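Local coordinates for StAR-related lipid transfer protein 13 (Homo sapiens, PDB 2PSO) that activates the GTPase activity of RhoA, and perhaps Cdc42, as a full-length protein, of which this chain is the lipid-binding START domain, at residues V68-P73 with I193-L198; V83-S88 with N223-L228. One frame throughout, in Å; residues are numbered along the deposited sequence.

How the contacts relate
Both contacts tie parts of one START domain that are far apart in sequence, and both are partly buried and of equal size, 177 Å². They lie on opposite sides of the chain's centre, about 30 Å apart between centres, and do not touch. Contact 1 is centred on a charge, with a salt bridge and an aliphatic cover: the buried Arg195 of strand 188-196 reaches an exposed turn of the loop between strands 62-66 and 76-83. Contact 2 is apolar and farther out: Phe225, just beyond helix 209-223, packs on Val83, the last residue of strand 76-83, and Ala85, in the link to helix 87-96. Strand 76-83 thus links them, following the loop of contact 1 and ending in contact 2.

Contact 1. Residues V68-P73 with I193-L198; sequences VGDGNP and ICRIDL
Arg195, on strand 188-196 of the START domain's curved sheet, sends its guanidinium between Val68 and Asp70, in the turn that joins strands 62-66 and 76-83 in a beta hairpin. The strand's backbone stays well back, 10.2 Å from CA of Arg195 to CA of Val68, so a long side chain is needed to bridge the gap. CG lies anti to the backbone N (chi1 -173°), and the chain runs extended to NE, placing the charged group at the turn. Asp70 adds a salt bridge, with OD2 3.1 Å from NH1 of Arg195. The bond is weak, its N-H...O angle 133°, and OD2 approaches obliquely, the carboxylate plane standing 52° from that of the guanidinium. Val68 closes over one face, where CG2 sits 3.3 Å above the plane and close to its centre; a branched aliphatic residue suits this flat surface, which offers no donors along its normal. At the edge lie CB of Asp70 and the carbonyl O of Asn72, whose CB rests 3.6 Å from NH2 of Arg195. Gly69 and Gly71 both have positive phi, which favours glycine; at Gly71 a CB would also jam against the carbonyl O of Asp70. The guanidinium's strongest polar partner is Leu74, whose O accepts a hydrogen bond from NH2. On the strand side, Met174 and Asp175 of strand 169-182 hold the backbone of Arg195. Leu74 N-H donates to Asn72 OD1.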
loop_
_atom_site.group_PDB
_atom_site.type_symbol
_atom_site.label_atom_id
_atom_site.label_comp_id
_atom_site.label_asym_id
_atom_site.label_seq_id
_atom_site.Cartn_x
_atom_site.Cartn_y
_atom_site.Cartn_z
ATOM N N VAL A 68 -12.230 7.064 7.159
ATOM C CA VAL A 68 -11.482 8.017 7.958
ATOM C C VAL A 68 -12.421 9.037 8.616
ATOM O O VAL A 68 -12.104 9.601 9.669
ATOM C CB VAL A 68 -10.358 8.689 7.124
ATOM C CG1 VAL A 68 -9.356 9.395 8.023
ATOM C CG2 VAL A 68 -9.638 7.646 6.303
ATOM N N GLY A 69 -13.593 9.244 8.016
ATOM C CA GLY A 69 -14.512 10.302 8.459
ATOM C C GLY A 69 -14.001 11.612 7.885
ATOM O O GLY A 69 -14.143 12.689 8.468
ATOM N N ASP A 70 -13.394 11.489 6.714
ATOM C CA ASP A 70 -12.581 12.538 6.136
ATOM C C ASP A 70 -13.454 13.597 5.495
ATOM O O ASP A 70 -13.204 14.784 5.627
ATOM C CB ASP A 70 -11.686 11.906 5.062
ATOM C CG ASP A 70 -10.356 12.620 4.904
ATOM O OD1 ASP A 70 -9.840 13.164 5.903
ATOM O OD2 ASP A 70 -9.817 12.617 3.775
ATOM N N GLY A 71 -14.500 13.139 4.819
ATOM C CA GLY A 71 -15.143 13.923 3.785
ATOM C C GLY A 71 -14.592 13.432 2.458
ATOM O O GLY A 71 -14.679 14.115 1.435
ATOM N N ASN A 72 -14.001 12.240 2.487
ATOM C CA ASN A 72 -13.469 11.608 1.291
ATOM C C ASN A 72 -13.890 10.142 1.306
ATOM O O ASN A 72 -13.656 9.445 2.299
ATOM C CB ASN A 72 -11.944 11.744 1.252
ATOM C CG ASN A 72 -11.352 11.478 -0.135
ATOM O OD1 ASN A 72 -11.849 10.659 -0.916
ATOM N ND2 ASN A 72 -10.262 12.163 -0.433
ATOM N N PRO A 73 -14.537 9.680 0.212
ATOM C CA PRO A 73 -15.022 8.301 0.058
ATOM C C PRO A 73 -13.918 7.235 0.118
ATOM O O PRO A 73 -14.186 6.100 0.522
ATOM C CB PRO A 73 -15.670 8.308 -1.333
ATOM C CG PRO A 73 -15.065 9.487 -2.044
ATOM C CD PRO A 73 -14.861 10.504 -0.971
ATOM N N ILE A 193 -0.165 -0.141 5.640
ATOM C CA ILE A 193 -1.348 0.705 5.674
ATOM C C ILE A 193 -1.307 1.817 4.636
ATOM O O ILE A 193 -0.550 2.764 4.792
ATOM C CB ILE A 193 -1.502 1.411 7.024
ATOM C CG1 ILE A 193 -1.610 0.390 8.152
ATOM C CG2 ILE A 193 -2.741 2.338 6.999
ATOM C CD1 ILE A 193 -1.232 0.956 9.491
ATOM N N CYS A 194 -2.143 1.751 3.610
ATOM C CA CYS A 194 -2.183 2.854 2.669
ATOM C C CYS A 194 -3.566 3.285 2.140
ATOM O O CYS A 194 -4.590 2.666 2.406
ATOM C CB CYS A 194 -1.306 2.533 1.494
ATOM S SG CYS A 194 -2.149 1.413 0.417
ATOM N N ARG A 195 -3.542 4.359 1.355
ATOM C CA ARG A 195 -4.709 5.070 0.890
ATOM C C ARG A 195 -4.248 5.839 -0.331
ATOM O O ARG A 195 -3.641 6.901 -0.222
ATOM C CB ARG A 195 -5.169 6.068 1.956
ATOM C CG ARG A 195 -6.509 6.768 1.650
ATOM C CD ARG A 195 -6.922 7.807 2.717
ATOM N NE ARG A 195 -8.352 8.095 2.637
ATOM C CZ ARG A 195 -9.008 9.075 3.264
ATOM N NH1 ARG A 195 -8.389 9.936 4.061
ATOM N NH2 ARG A 195 -10.320 9.179 3.095
ATOM N N ILE A 196 -4.511 5.290 -1.503
ATOM C CA ILE A 196 -4.072 5.916 -2.731
ATOM C C ILE A 196 -5.286 6.372 -3.535
ATOM O O ILE A 196 -6.346 5.742 -3.485
ATOM C CB ILE A 196 -3.233 4.941 -3.559
ATOM C CG1 ILE A 196 -2.237 4.222 -2.642
ATOM C CG2 ILE A 196 -2.499 5.662 -4.671
ATOM C CD1 ILE A 196 -1.289 3.281 -3.358
ATOM N N ASP A 197 -5.131 7.482 -4.252
ATOM C CA ASP A 197 -6.130 7.977 -5.168
ATOM C C ASP A 197 -5.565 7.855 -6.581
ATOM O O ASP A 197 -4.962 8.800 -7.094
ATOM C CB ASP A 197 -6.429 9.440 -4.824
ATOM C CG ASP A 197 -7.497 10.074 -5.722
ATOM O OD1 ASP A 197 -7.830 9.511 -6.784
ATOM O OD2 ASP A 197 -7.995 11.168 -5.365
ATOM N N LEU A 198 -5.734 6.689 -7.209
ATOM C CA LEU A 198 -5.463 6.565 -8.640
ATOM C C LEU A 198 -6.549 7.414 -9.239
ATOM O O LEU A 198 -7.687 7.368 -8.772
ATOM C CB LEU A 198 -5.627 5.135 -9.146
ATOM C CG LEU A 198 -5.099 3.884 -8.428
ATOM C CD1 LEU A 198 -3.660 4.044 -7.899
ATOM C CD2 LEU A 198 -6.049 3.429 -7.315
#

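Contact 2. Residues V83-S88 with N223-L228; sequences VEAPPS and NSFQPL
Two backbone turns flank the meeting of Phe225 with Val83 and Ala85: a type I turn from Asn223 to Gln226, closed by a 2.9 Å bond from Gln226 N to Asn223 O, and an inverse gamma turn centred on Glu84. The first follows helix 209-223, the C-terminal helix of the START fold, and the second lies between strand 76-83 and helix 87-96. The chains are nearest at Glu84 and Phe225, with their CA atoms 6.4 Å apart. Phe225 turns its CG anti to its own carbonyl carbon (chi1 -85°), which lays the ring over the neighbouring chain. Ala85 CB comes in over one face, 3.7 Å from the centroid of the Phe225 ring and 16° off the normal, a CH-pi contact displaced slightly toward the rim. A lone methyl suits this place, for it lets the ring settle close to the backbone. Val83 approaches obliquely from the CD1 side, its CG2 3.6 Å from CD1 of Phe225, and adds branched bulk beside the ring. Glu84, between them, directs its carboxylate away, as befits a charged residue on the surface. Helix 87-96 flanks the contact: Val90 touches Val83 and Ala85, Val89 touches Phe225, and Arg93 makes a cation-pi interaction with the same ring. With mainly apolar and CH-pi contacts between the segments, cohesion here probably comes from close fit and exclusion of water, while the ring's pi electrons also meet the cation of Arg93.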
loop_
_atom_site.group_PDB
_atom_site.type_symbol
_atom_site.label_atom_id
_atom_site.label_comp_id
_atom_site.label_asym_id
_atom_site.label_seq_id
_atom_site.Cartn_x
_atom_site.Cartn_y
_atom_site.Cartn_z
ATOM N N VAL A 83 6.773 -12.626 6.863
ATOM C CA VAL A 83 7.807 -12.879 5.862
ATOM C C VAL A 83 9.069 -13.455 6.475
ATOM O O VAL A 83 9.497 -13.020 7.549
ATOM C CB VAL A 83 8.105 -11.640 4.979
ATOM C CG1 VAL A 83 7.767 -10.382 5.709
ATOM C CG2 VAL A 83 9.555 -11.628 4.519
ATOM N N GLU A 84 9.630 -14.455 5.785
ATOM C CA GLU A 84 10.832 -15.190 6.223
ATOM C C GLU A 84 12.144 -14.419 6.044
ATOM O O GLU A 84 13.024 -14.858 5.306
ATOM C CB GLU A 84 10.946 -16.519 5.461
ATOM C CG GLU A 84 9.785 -17.498 5.686
ATOM C CD GLU A 84 9.668 -17.950 7.134
ATOM O OE1 GLU A 84 10.618 -18.603 7.629
ATOM O OE2 GLU A 84 8.622 -17.647 7.768
ATOM N N ALA A 85 12.270 -13.288 6.728
ATOM C CA ALA A 85 13.477 -12.481 6.700
ATOM C C ALA A 85 13.362 -11.449 7.825
ATOM O O ALA A 85 12.267 -10.990 8.142
ATOM C CB ALA A 85 13.624 -11.790 5.344
ATOM N N PRO A 86 14.492 -11.076 8.436
ATOM C CA PRO A 86 14.483 -10.089 9.516
ATOM C C PRO A 86 14.083 -8.713 8.976
ATOM O O PRO A 86 14.179 -8.484 7.759
ATOM C CB PRO A 86 15.939 -10.069 9.973
ATOM C CG PRO A 86 16.711 -10.594 8.822
ATOM C CD PRO A 86 15.844 -11.554 8.109
ATOM N N PRO A 87 13.610 -7.813 9.855
ATOM C CA PRO A 87 13.027 -6.545 9.423
ATOM C C PRO A 87 13.853 -5.716 8.463
ATOM O O PRO A 87 13.423 -5.475 7.336
ATOM C CB PRO A 87 12.799 -5.810 10.734
ATOM C CG PRO A 87 12.509 -6.933 11.706
ATOM C CD PRO A 87 13.510 -7.977 11.314
ATOM N N SER A 88 15.028 -5.277 8.884
ATOM C CA SER A 88 15.831 -4.407 8.017
ATOM C C SER A 88 16.083 -4.993 6.617
ATOM O O SER A 88 16.166 -4.257 5.651
ATOM C CB SER A 88 17.149 -4.042 8.681
ATOM O OG SER A 88 18.053 -5.128 8.560
ATOM N N ASN A 223 6.618 -13.736 -1.006
ATOM C CA ASN A 223 7.092 -14.742 -1.945
ATOM C C ASN A 223 8.516 -14.518 -2.425
ATOM O O ASN A 223 9.254 -15.466 -2.665
ATOM C CB ASN A 223 6.176 -14.844 -3.153
ATOM C CG ASN A 223 4.770 -15.285 -2.782
ATOM O OD1 ASN A 223 4.538 -15.878 -1.721
ATOM N ND2 ASN A 223 3.814 -14.977 -3.653
ATOM N N SER A 224 8.926 -13.265 -2.544
ATOM C CA SER A 224 10.245 -12.986 -3.078
ATOM C C SER A 224 11.379 -13.334 -2.094
ATOM O O SER A 224 12.554 -13.094 -2.385
ATOM C CB SER A 224 10.340 -11.535 -3.524
ATOM O OG SER A 224 10.429 -10.705 -2.386
ATOM N N PHE A 225 11.024 -13.921 -0.951
ATOM C CA PHE A 225 12.008 -14.405 0.002
ATOM C C PHE A 225 11.869 -15.903 0.169
ATOM O O PHE A 225 12.433 -16.488 1.088
ATOM C CB PHE A 225 11.785 -13.781 1.373
ATOM C CG PHE A 225 12.416 -12.449 1.556
ATOM C CD1 PHE A 225 11.629 -11.303 1.605
ATOM C CD2 PHE A 225 13.782 -12.335 1.720
ATOM C CE1 PHE A 225 12.194 -10.056 1.803
ATOM C CE2 PHE A 225 14.364 -11.110 1.911
ATOM C CZ PHE A 225 13.566 -9.957 1.951
ATOM N N GLN A 226 11.072 -16.528 -0.685
ATOM C CA GLN A 226 10.892 -17.970 -0.623
ATOM C C GLN A 226 11.696 -18.575 -1.736
ATOM O O GLN A 226 11.498 -18.202 -2.891
ATOM C CB GLN A 226 9.423 -18.355 -0.790
ATOM C CG GLN A 226 8.554 -18.083 0.432
ATOM C CD GLN A 226 7.055 -18.111 0.115
ATOM O OE1 GLN A 226 6.625 -18.662 -0.907
ATOM N NE2 GLN A 226 6.256 -17.516 0.996
ATOM N N PRO A 227 12.632 -19.480 -1.384
ATOM C CA PRO A 227 13.378 -20.325 -2.314
ATOM C C PRO A 227 12.509 -20.790 -3.477
ATOM O O PRO A 227 11.919 -21.870 -3.417
ATOM C CB PRO A 227 13.784 -21.514 -1.438
ATOM C CG PRO A 227 14.013 -20.896 -0.086
ATOM C CD PRO A 227 13.056 -19.709 0.013
ATOM N N LEU A 228 12.430 -19.953 -4.513
ATOM C CA LEU A 228 11.624 -20.224 -5.704
ATOM C C LEU A 228 12.071 -19.340 -6.874
ATOM O O LEU A 228 13.140 -19.557 -7.462
ATOM C CB LEU A 228 10.131 -20.016 -5.408
#